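Putative TetR family transcriptional regulator (Streptomyces coelicolor A3, PDB 3BQY) probably binds operator DNA through an N-terminal helix-turn-helix domain and represses transcription, as many TetR-family regulators do. Local coordinates at residues A[50-59]-A[97-108]; A[136-147]-A[188-199]. All blocks are in the same frame, centred on the assembly; numbering follows the deposited sequence.

Contact 1: residues A[50-59]-A[97-108]; sequences LTAMAEHMVD and VFAGTHATGPNT
E55 and N107 grip each other at the start of helix 106-121. The E55 chain, bent at chi2 (75°), brings OE2 to the backbone N of N107 through its syn lone pair at 2.6 Å, while OE1 takes a weak bond from T108 N. The N107 amide stacks on the carboxylate, planes 11° apart, and its ND2 gives a nearly straight bond (178°) to E55 O at 2.8 Å, arriving above the carbonyl plane. A lysine in place of E55 would probably leave the backbone N-H groups of N107 and T108 without their carboxylate acceptors and set a positive charge against a helix start. At the other end, T51 OG1, itself bonded to Q47 O, accepts a hydrogen bond from H102 N (3.0 Å). Helix 46-57 is the connection from the DNA-binding to the C-terminal domain in the TetR fold, and here it lies on the latter. Apolar packing fills the middle: V97 is a knob among L50, M53, A54 and M57, with CG1 3.6 Å from L50 O, and the M57 methyl CE meets V97 CB at 3.8 Å. Waters join T51 O to A103 O, and E55 OE1 to G105 N.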
loop_
_atom_site.group_PDB
_atom_site.type_symbol
_atom_site.label_atom_id
_atom_site.label_comp_id
_atom_site.label_asym_id
_atom_site.label_seq_id
_atom_site.Cartn_x
_atom_site.Cartn_y
_atom_site.Cartn_z
ATOM N N LEU A 50 9.653 -3.521 15.522
ATOM C CA LEU A 50 9.145 -3.556 14.135
ATOM C C LEU A 50 9.968 -2.692 13.198
ATOM O O LEU A 50 10.277 -3.107 12.066
ATOM C CB LEU A 50 7.663 -3.160 14.070
ATOM C CG LEU A 50 6.721 -4.198 14.726
ATOM C CD1 LEU A 50 5.349 -3.568 14.921
ATOM C CD2 LEU A 50 6.632 -5.472 13.933
ATOM N N THR A 51 10.352 -1.511 13.673
ATOM C CA THR A 51 11.178 -0.592 12.895
ATOM C C THR A 51 12.536 -1.256 12.573
ATOM O O THR A 51 13.002 -1.219 11.430
ATOM C CB THR A 51 11.304 0.751 13.642
ATOM O OG1 THR A 51 10.013 1.389 13.655
ATOM C CG2 THR A 51 12.339 1.672 12.997
ATOM N N ALA A 52 13.141 -1.897 13.573
ATOM C CA ALA A 52 14.415 -2.601 13.386
ATOM C C ALA A 52 14.296 -3.794 12.415
ATOM O O ALA A 52 15.192 -4.021 11.586
ATOM C CB ALA A 52 15.011 -3.037 14.758
HETATM N N MSE A 53 13.176 -4.510 12.496
HETATM C CA MSE A 53 12.858 -5.588 11.571
HETATM C C MSE A 53 12.762 -5.092 10.129
HETATM O O MSE A 53 13.379 -5.676 9.226
HETATM C CB MSE A 53 11.565 -6.285 11.994
HETATM C CG MSE A 53 11.737 -7.147 13.278
HETATM SE SE MSE A 53 9.996 -7.560 14.073
HETATM C CE MSE A 53 9.459 -8.871 12.748
ATOM N N ALA A 54 12.025 -4.005 9.937
ATOM C CA ALA A 54 11.820 -3.431 8.611
ATOM C C ALA A 54 13.186 -3.003 8.023
ATOM O O ALA A 54 13.486 -3.274 6.861
ATOM C CB ALA A 54 10.874 -2.236 8.712
ATOM N N GLU A 55 14.018 -2.371 8.847
ATOM C CA GLU A 55 15.330 -1.890 8.412
ATOM C C GLU A 55 16.228 -3.082 8.025
ATOM O O GLU A 55 16.900 -3.039 7.004
ATOM C CB GLU A 55 15.947 -0.973 9.488
ATOM C CG GLU A 55 17.421 -0.706 9.347
ATOM C CD GLU A 55 17.758 0.283 8.227
ATOM O OE1 GLU A 55 16.850 0.813 7.548
ATOM O OE2 GLU A 55 18.965 0.503 8.020
ATOM N N HIS A 56 16.189 -4.165 8.803
ATOM C CA HIS A 56 16.920 -5.384 8.466
ATOM C C HIS A 56 16.434 -6.084 7.180
ATOM O O HIS A 56 17.258 -6.577 6.379
ATOM C CB HIS A 56 16.875 -6.370 9.637
ATOM C CG HIS A 56 17.754 -7.563 9.433
ATOM N ND1 HIS A 56 17.266 -8.798 9.064
ATOM C CD2 HIS A 56 19.098 -7.695 9.516
ATOM C CE1 HIS A 56 18.271 -9.652 8.960
ATOM N NE2 HIS A 56 19.393 -9.005 9.221
HETATM N N MSE A 57 15.110 -6.128 6.968
HETATM C CA MSE A 57 14.530 -6.764 5.785
HETATM C C MSE A 57 15.073 -6.161 4.504
HETATM O O MSE A 57 15.241 -6.878 3.520
HETATM C CB MSE A 57 12.987 -6.596 5.753
HETATM C CG MSE A 57 12.290 -7.403 6.803
HETATM SE SE MSE A 57 10.362 -6.985 6.596
HETATM C CE MSE A 57 9.804 -7.903 8.180
ATOM N N VAL A 58 15.332 -4.854 4.512
ATOM C CA VAL A 58 15.773 -4.166 3.283
ATOM C C VAL A 58 17.289 -4.004 3.147
ATOM O O VAL A 58 17.764 -3.268 2.279
ATOM C CB VAL A 58 15.008 -2.810 3.061
ATOM C CG1 VAL A 58 13.494 -3.106 2.896
ATOM C CG2 VAL A 58 15.181 -1.846 4.265
ATOM N N ASP A 59 18.039 -4.677 4.010
ATOM C CA ASP A 59 19.496 -4.736 3.903
ATOM C C ASP A 59 19.891 -5.140 2.476
ATOM O O ASP A 59 19.369 -6.108 1.926
ATOM C CB ASP A 59 20.030 -5.776 4.887
ATOM C CG ASP A 59 21.528 -5.903 4.826
ATOM O OD1 ASP A 59 22.235 -4.871 4.962
ATOM O OD2 ASP A 59 21.999 -7.044 4.630
ATOM N N VAL A 97 4.889 -4.843 7.849
ATOM C CA VAL A 97 5.919 -4.391 8.775
ATOM C C VAL A 97 6.641 -3.156 8.207
ATOM O O VAL A 97 6.854 -2.171 8.916
ATOM C CB VAL A 97 6.934 -5.520 9.106
ATOM C CG1 VAL A 97 8.065 -5.008 10.015
ATOM C CG2 VAL A 97 6.215 -6.751 9.767
ATOM N N PHE A 98 7.048 -3.230 6.945
ATOM C CA PHE A 98 7.744 -2.107 6.300
ATOM C C PHE A 98 6.854 -0.854 6.209
ATOM O O PHE A 98 7.291 0.240 6.584
ATOM C CB PHE A 98 8.209 -2.533 4.904
ATOM C CG PHE A 98 9.041 -1.499 4.196
ATOM C CD1 PHE A 98 10.357 -1.275 4.576
ATOM C CD2 PHE A 98 8.479 -0.726 3.155
ATOM C CE1 PHE A 98 11.146 -0.302 3.929
ATOM C CE2 PHE A 98 9.258 0.231 2.496
ATOM C CZ PHE A 98 10.584 0.451 2.894
ATOM N N ALA A 99 5.618 -1.037 5.747
ATOM C CA ALA A 99 4.665 0.068 5.558
ATOM C C ALA A 99 4.379 0.806 6.869
ATOM O O ALA A 99 4.276 2.045 6.881
ATOM C CB ALA A 99 3.362 -0.428 4.923
ATOM N N GLY A 100 4.298 0.061 7.970
ATOM C CA GLY A 100 4.021 0.658 9.277
ATOM C C GLY A 100 5.202 1.168 10.103
ATOM O O GLY A 100 5.016 1.462 11.289
ATOM N N THR A 101 6.394 1.291 9.515
ATOM C CA THR A 101 7.624 1.591 10.294
ATOM C C THR A 101 7.697 3.045 10.822
ATOM O O THR A 101 7.162 3.951 10.178
ATOM C CB THR A 101 8.909 1.286 9.498
ATOM O OG1 THR A 101 10.046 1.405 10.370
ATOM C CG2 THR A 101 9.097 2.280 8.347
ATOM N N HIS A 102 8.371 3.274 11.961
ATOM C CA HIS A 102 8.359 4.611 12.598
ATOM C C HIS A 102 9.685 5.369 12.641
ATOM O O HIS A 102 9.829 6.369 13.358
ATOM C CB HIS A 102 7.713 4.558 13.990
ATOM C CG HIS A 102 6.218 4.593 13.944
ATOM N ND1 HIS A 102 5.454 3.466 13.713
ATOM C CD2 HIS A 102 5.344 5.621 14.063
ATOM C CE1 HIS A 102 4.174 3.795 13.715
ATOM N NE2 HIS A 102 4.079 5.097 13.925
ATOM N N ALA A 103 10.649 4.879 11.877
ATOM C CA ALA A 103 11.894 5.573 11.626
ATOM C C ALA A 103 12.282 5.214 10.203
ATOM O O ALA A 103 11.755 4.251 9.620
ATOM C CB ALA A 103 12.999 5.149 12.613
ATOM N N THR A 104 13.180 6.013 9.635
ATOM C CA THR A 104 13.746 5.715 8.345
ATOM C C THR A 104 15.225 5.442 8.587
ATOM O O THR A 104 16.014 6.385 8.814
ATOM C CB THR A 104 13.585 6.904 7.378
ATOM O OG1 THR A 104 12.216 7.347 7.366
ATOM C CG2 THR A 104 13.982 6.478 5.985
ATOM N N GLY A 105 15.603 4.169 8.563
ATOM C CA GLY A 105 17.002 3.811 8.818
ATOM C C GLY A 105 17.885 3.929 7.587
ATOM O O GLY A 105 17.396 4.212 6.468
ATOM N N PRO A 106 19.185 3.686 7.777
ATOM C CA PRO A 106 20.222 3.749 6.745
ATOM C C PRO A 106 19.934 2.882 5.517
ATOM O O PRO A 106 20.202 3.320 4.407
ATOM C CB PRO A 106 21.479 3.230 7.458
ATOM C CG PRO A 106 21.222 3.418 8.893
ATOM C CD PRO A 106 19.736 3.353 9.107
ATOM N N ASN A 107 19.406 1.663 5.709
ATOM C CA ASN A 107 19.101 0.784 4.582
ATOM C C ASN A 107 18.032 1.375 3.682
ATOM O O ASN A 107 18.127 1.287 2.450
ATOM C CB ASN A 107 18.706 -0.633 5.034
ATOM C CG ASN A 107 19.874 -1.404 5.608
ATOM O OD1 ASN A 107 21.033 -1.074 5.346
ATOM N ND2 ASN A 107 19.584 -2.401 6.430
ATOM N N THR A 108 17.009 1.972 4.288
ATOM C CA THR A 108 15.921 2.586 3.533
ATOM C C THR A 108 16.420 3.876 2.918
ATOM O O THR A 108 16.130 4.156 1.768
ATOM C CB THR A 108 14.676 2.873 4.433
ATOM O OG1 THR A 108 14.161 1.621 4.881
ATOM C CG2 THR A 108 13.581 3.556 3.644
HETATM O O HOH W 1 12.703 1.305 9.590
HETATM O O HOH W 2 14.259 1.678 7.510
HETATM O O HOH W 3 19.113 -0.978 1.193
HETATM O O HOH W 4 22.471 -2.609 3.212
#

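Contact 2: residues A[136-147]-A[188-199]; sequences VANFTVGHTLEE and FTAHFEFGLRLL. With PO4 (phosphate ion), chain C.
F139 enters the facing helix as a knob, its ring lodged among F192, G195, L196 and L199. With CG anti to the backbone N, the ring reaches across until CZ lies 3.7 Å from G195 CA, a place where a side chain on residue 195 would collide with it. The F139 and F192 rings are almost parallel, 8° apart, yet slid so far that they barely overlap, and the closest atoms are CE2 of F139 and CD1 of F192 at 3.6 Å. L199 CD1 packs on F139 CB from further along the helix.

H143 is turned differently. Its ring stands at 49° to that of F192 and takes F192 CB over one face, a CH-pi contact 3.8 Å from the ring centroid, while F188 O lies at its edge, 3.4 Å from CE1. T140 OG1 sits at the edge of the F192 ring, in its plane, and bonds back to V136 O. E147, extended beyond CG, lies over F188: CG is above one face of the ring, and the carboxylate lies nearly parallel to the ring, with CD 3.3 Å from F188 CB. OE1 receives a weak bond from H143 NE2, but its stronger partner is R85 of helix 73-89, whose salt bridge would help keep the buried carboxylate charged.

H191 leads away from the interface, and its NE2 makes a weak hydrogen bond to O4 of a phosphate ion, probably from the crystallisation liquor, which R131 of the second subunit also hydrogen-bonds. No hydrogen bond crosses between the segments. This is antiparallel helix packing (163°, axes 10.7 Å apart) round an aromatic cluster of F139, H143 and F192, within the all-helical C-terminal domain of a TetR-type regulator.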
loop_
_atom_site.group_PDB
_atom_site.type_symbol
_atom_site.label_atom_id
_atom_site.label_comp_id
_atom_site.label_asym_id
_atom_site.label_seq_id
_atom_site.Cartn_x
_atom_site.Cartn_y
_atom_site.Cartn_z
ATOM N N VAL A 136 7.098 5.039 -7.197
ATOM C CA VAL A 136 7.604 3.667 -7.340
ATOM C C VAL A 136 7.521 2.917 -6.003
ATOM O O VAL A 136 7.077 1.746 -5.948
ATOM C CB VAL A 136 9.082 3.652 -7.849
ATOM C CG1 VAL A 136 9.642 2.249 -7.775
ATOM C CG2 VAL A 136 9.160 4.196 -9.287
ATOM N N ALA A 137 7.952 3.585 -4.929
ATOM C CA ALA A 137 7.935 2.948 -3.601
ATOM C C ALA A 137 6.510 2.684 -3.159
ATOM O O ALA A 137 6.232 1.616 -2.647
ATOM C CB ALA A 137 8.644 3.802 -2.566
ATOM N N ASN A 138 5.608 3.660 -3.329
ATOM C CA ASN A 138 4.227 3.468 -2.886
ATOM C C ASN A 138 3.494 2.434 -3.722
ATOM O O ASN A 138 2.705 1.642 -3.192
ATOM C CB ASN A 138 3.460 4.781 -2.843
ATOM C CG ASN A 138 3.941 5.688 -1.699
ATOM O OD1 ASN A 138 4.564 5.214 -0.745
ATOM N ND2 ASN A 138 3.681 6.972 -1.809
ATOM N N PHE A 139 3.755 2.415 -5.020
ATOM C CA PHE A 139 3.181 1.313 -5.825
ATOM C C PHE A 139 3.742 -0.058 -5.356
ATOM O O PHE A 139 3.002 -1.035 -5.202
ATOM C CB PHE A 139 3.502 1.482 -7.311
ATOM C CG PHE A 139 3.272 0.222 -8.093
ATOM C CD1 PHE A 139 1.958 -0.257 -8.290
ATOM C CD2 PHE A 139 4.358 -0.541 -8.553
ATOM C CE1 PHE A 139 1.726 -1.466 -8.962
ATOM C CE2 PHE A 139 4.136 -1.746 -9.244
ATOM C CZ PHE A 139 2.825 -2.219 -9.439
ATOM N N THR A 140 5.056 -0.134 -5.160
ATOM C CA THR A 140 5.657 -1.400 -4.765
ATOM C C THR A 140 5.083 -1.896 -3.426
ATOM O O THR A 140 4.764 -3.078 -3.287
ATOM C CB THR A 140 7.199 -1.289 -4.670
ATOM O OG1 THR A 140 7.707 -0.887 -5.946
ATOM C CG2 THR A 140 7.829 -2.638 -4.263
ATOM N N VAL A 141 5.001 -1.003 -2.441
ATOM C CA VAL A 141 4.447 -1.365 -1.135
ATOM C C VAL A 141 2.965 -1.765 -1.249
ATOM O O VAL A 141 2.559 -2.793 -0.720
ATOM C CB VAL A 141 4.643 -0.222 -0.100
ATOM C CG1 VAL A 141 3.820 -0.490 1.196
ATOM C CG2 VAL A 141 6.146 -0.040 0.227
ATOM N N GLY A 142 2.156 -0.950 -1.939
ATOM C CA GLY A 142 0.729 -1.256 -2.124
ATOM C C GLY A 142 0.542 -2.602 -2.810
ATOM O O GLY A 142 -0.278 -3.421 -2.393
ATOM N N HIS A 143 1.321 -2.836 -3.868
ATOM C CA HIS A 143 1.232 -4.112 -4.592
ATOM C C HIS A 143 1.591 -5.301 -3.684
ATOM O O HIS A 143 0.898 -6.340 -3.667
ATOM C CB HIS A 143 2.199 -4.141 -5.792
ATOM C CG HIS A 143 2.428 -5.526 -6.300
ATOM N ND1 HIS A 143 1.637 -6.101 -7.270
ATOM C CD2 HIS A 143 3.302 -6.488 -5.903
ATOM C CE1 HIS A 143 2.035 -7.347 -7.479
ATOM N NE2 HIS A 143 3.036 -7.610 -6.655
ATOM N N THR A 144 2.685 -5.164 -2.937
ATOM C CA THR A 144 3.189 -6.275 -2.118
ATOM C C THR A 144 2.252 -6.537 -0.921
ATOM O O THR A 144 1.982 -7.691 -0.559
ATOM C CB THR A 144 4.654 -6.010 -1.680
ATOM O OG1 THR A 144 5.427 -5.682 -2.856
ATOM C CG2 THR A 144 5.262 -7.304 -1.054
ATOM N N LEU A 145 1.727 -5.472 -0.330
ATOM C CA LEU A 145 0.712 -5.615 0.724
ATOM C C LEU A 145 -0.460 -6.440 0.259
ATOM O O LEU A 145 -0.926 -7.365 0.956
ATOM C CB LEU A 145 0.178 -4.241 1.139
ATOM C CG LEU A 145 0.955 -3.404 2.128
ATOM C CD1 LEU A 145 0.369 -2.017 2.096
ATOM C CD2 LEU A 145 0.811 -4.009 3.534
ATOM N N GLU A 146 -0.966 -6.104 -0.922
ATOM C CA GLU A 146 -2.124 -6.819 -1.460
ATOM C C GLU A 146 -1.802 -8.239 -1.923
ATOM O O GLU A 146 -2.610 -9.149 -1.747
ATOM C CB GLU A 146 -2.830 -5.992 -2.533
ATOM C CG GLU A 146 -3.260 -4.573 -1.994
ATOM C CD GLU A 146 -4.388 -4.578 -0.908
ATOM O OE1 GLU A 146 -4.529 -5.550 -0.115
ATOM O OE2 GLU A 146 -5.144 -3.575 -0.855
ATOM N N GLU A 147 -0.601 -8.444 -2.466
ATOM C CA GLU A 147 -0.140 -9.802 -2.799
ATOM C C GLU A 147 -0.068 -10.664 -1.538
ATOM O O GLU A 147 -0.554 -11.819 -1.523
ATOM C CB GLU A 147 1.237 -9.766 -3.490
ATOM C CG GLU A 147 1.840 -11.173 -3.639
ATOM C CD GLU A 147 3.098 -11.216 -4.511
ATOM O OE1 GLU A 147 3.506 -10.185 -5.077
ATOM O OE2 GLU A 147 3.658 -12.320 -4.632
ATOM N N PHE A 188 1.376 -12.935 -9.614
ATOM C CA PHE A 188 1.633 -11.626 -9.006
ATOM C C PHE A 188 2.854 -10.935 -9.592
ATOM O O PHE A 188 2.892 -9.703 -9.717
ATOM C CB PHE A 188 1.824 -11.778 -7.515
ATOM C CG PHE A 188 0.583 -12.191 -6.802
ATOM C CD1 PHE A 188 -0.473 -11.300 -6.669
ATOM C CD2 PHE A 188 0.473 -13.469 -6.257
ATOM C CE1 PHE A 188 -1.632 -11.673 -5.992
ATOM C CE2 PHE A 188 -0.678 -13.850 -5.584
ATOM C CZ PHE A 188 -1.733 -12.949 -5.461
ATOM N N THR A 189 3.859 -11.728 -9.937
ATOM C CA THR A 189 5.069 -11.184 -10.531
ATOM C C THR A 189 4.763 -10.458 -11.842
ATOM O O THR A 189 5.260 -9.347 -12.055
ATOM C CB THR A 189 6.152 -12.262 -10.722
ATOM O OG1 THR A 189 6.499 -12.788 -9.439
ATOM C CG2 THR A 189 7.431 -11.652 -11.335
ATOM N N ALA A 190 3.983 -11.095 -12.719
ATOM C CA ALA A 190 3.529 -10.467 -13.968
ATOM C C ALA A 190 2.749 -9.169 -13.717
ATOM O O ALA A 190 2.967 -8.169 -14.419
ATOM C CB ALA A 190 2.687 -11.455 -14.813
ATOM N N HIS A 191 1.862 -9.166 -12.715
ATOM C CA HIS A 191 1.120 -7.941 -12.366
ATOM C C HIS A 191 2.087 -6.828 -11.936
ATOM O O HIS A 191 1.969 -5.684 -12.376
ATOM C CB HIS A 191 0.099 -8.225 -11.259
ATOM C CG HIS A 191 -1.021 -9.107 -11.701
ATOM N ND1 HIS A 191 -1.945 -9.637 -10.832
ATOM C CD2 HIS A 191 -1.325 -9.605 -12.921
ATOM C CE1 HIS A 191 -2.804 -10.381 -11.501
ATOM N NE2 HIS A 191 -2.443 -10.389 -12.771
ATOM N N PHE A 192 3.053 -7.184 -11.099
ATOM C CA PHE A 192 4.036 -6.235 -10.622
ATOM C C PHE A 192 4.844 -5.638 -11.778
ATOM O O PHE A 192 5.020 -4.418 -11.871
ATOM C CB PHE A 192 4.985 -6.894 -9.617
ATOM C CG PHE A 192 6.045 -5.956 -9.111
ATOM C CD1 PHE A 192 5.706 -4.870 -8.298
ATOM C CD2 PHE A 192 7.380 -6.142 -9.469
ATOM C CE1 PHE A 192 6.703 -3.982 -7.824
ATOM C CE2 PHE A 192 8.367 -5.267 -9.009
ATOM C CZ PHE A 192 8.042 -4.197 -8.193
ATOM N N GLU A 193 5.340 -6.506 -12.655
ATOM C CA GLU A 193 6.121 -6.061 -13.796
ATOM C C GLU A 193 5.309 -5.105 -14.694
ATOM O O GLU A 193 5.860 -4.139 -15.239
ATOM C CB GLU A 193 6.650 -7.264 -14.594
ATOM C CG GLU A 193 7.751 -8.064 -13.860
ATOM C CD GLU A 193 9.003 -7.211 -13.529
ATOM O OE1 GLU A 193 9.389 -6.345 -14.342
ATOM O OE2 GLU A 193 9.597 -7.425 -12.456
ATOM N N PHE A 194 4.013 -5.387 -14.861
ATOM C CA PHE A 194 3.153 -4.550 -15.685
ATOM C C PHE A 194 3.054 -3.151 -15.078
ATOM O O PHE A 194 3.155 -2.149 -15.795
ATOM C CB PHE A 194 1.761 -5.178 -15.822
ATOM C CG PHE A 194 0.827 -4.379 -16.669
ATOM C CD1 PHE A 194 0.842 -4.509 -18.066
ATOM C CD2 PHE A 194 -0.044 -3.463 -16.087
ATOM C CE1 PHE A 194 -0.042 -3.760 -18.859
ATOM C CE2 PHE A 194 -0.923 -2.720 -16.869
ATOM C CZ PHE A 194 -0.929 -2.867 -18.249
ATOM N N GLY A 195 2.802 -3.080 -13.770
ATOM C CA GLY A 195 2.666 -1.779 -13.095
ATOM C C GLY A 195 3.969 -1.002 -13.124
ATOM O O GLY A 195 3.979 0.206 -13.352
ATOM N N LEU A 196 5.077 -1.705 -12.927
ATOM C CA LEU A 196 6.390 -1.111 -13.002
ATOM C C LEU A 196 6.668 -0.571 -14.412
ATOM O O LEU A 196 7.199 0.538 -14.576
ATOM C CB LEU A 196 7.426 -2.196 -12.584
ATOM C CG LEU A 196 8.834 -1.838 -12.234
ATOM C CD1 LEU A 196 8.879 -0.602 -11.268
ATOM C CD2 LEU A 196 9.586 -3.094 -11.724
ATOM N N ARG A 197 6.305 -1.353 -15.430
ATOM C CA ARG A 197 6.410 -0.915 -16.824
ATOM C C ARG A 197 5.605 0.368 -17.075
ATOM O O ARG A 197 6.100 1.289 -17.729
ATOM C CB ARG A 197 5.951 -2.021 -17.802
ATOM C CG ARG A 197 5.562 -1.519 -19.207
ATOM C CD ARG A 197 5.503 -2.641 -20.266
ATOM N NE ARG A 197 4.212 -3.320 -20.423
ATOM C CZ ARG A 197 3.599 -3.512 -21.596
ATOM N NH1 ARG A 197 2.446 -4.158 -21.648
ATOM N NH2 ARG A 197 4.139 -3.059 -22.729
ATOM N N LEU A 198 4.369 0.418 -16.575
ATOM C CA LEU A 198 3.550 1.657 -16.697
ATOM C C LEU A 198 4.305 2.881 -16.118
ATOM O O LEU A 198 4.358 3.940 -16.766
ATOM C CB LEU A 198 2.197 1.558 -15.979
ATOM C CG LEU A 198 1.212 0.516 -16.508
ATOM C CD1 LEU A 198 -0.108 0.624 -15.745
ATOM C CD2 LEU A 198 0.985 0.743 -18.022
ATOM N N LEU A 199 4.815 2.741 -14.892
ATOM C CA LEU A 199 5.551 3.828 -14.215
ATOM C C LEU A 199 6.768 4.245 -15.023
ATOM O O LEU A 199 6.995 5.440 -15.211
ATOM C CB LEU A 199 5.986 3.429 -12.772
ATOM C CG LEU A 199 4.801 3.188 -11.793
ATOM C CD1 LEU A 199 5.262 2.641 -10.385
ATOM C CD2 LEU A 199 4.049 4.525 -11.576
HETATM P P PO4 C . -1.626 -11.997 -15.939
HETATM O O1 PO4 C . -0.622 -13.123 -16.029
HETATM O O2 PO4 C . -1.013 -10.881 -15.120
HETATM O O3 PO4 C . -1.959 -11.474 -17.314
HETATM O O4 PO4 C . -2.860 -12.503 -15.268
#

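How the contacts relate
Contact 1 joins helix 46-57 to the C-terminal domain, whereas contact 2 lies wholly within that domain, pairing helices 126-151 and 188-206. Their centres are about 19 Å apart, and they meet through V141 of segment 136-147: its CG1 is 3.8 Å from A99 CB and its CG2 3.8 Å from F98 CD2. Helix 126-151 thus packs on F98 and A99 of contact 1 while other residues along it face helix 188-206. Along the chain the two follow in series. Both also touch the second subunit, contact 1 through T101 and T104, contact 2 through L145, which packs on its own copy there. The phosphate belongs to contact 2, between H191 and R131 of the second subunit.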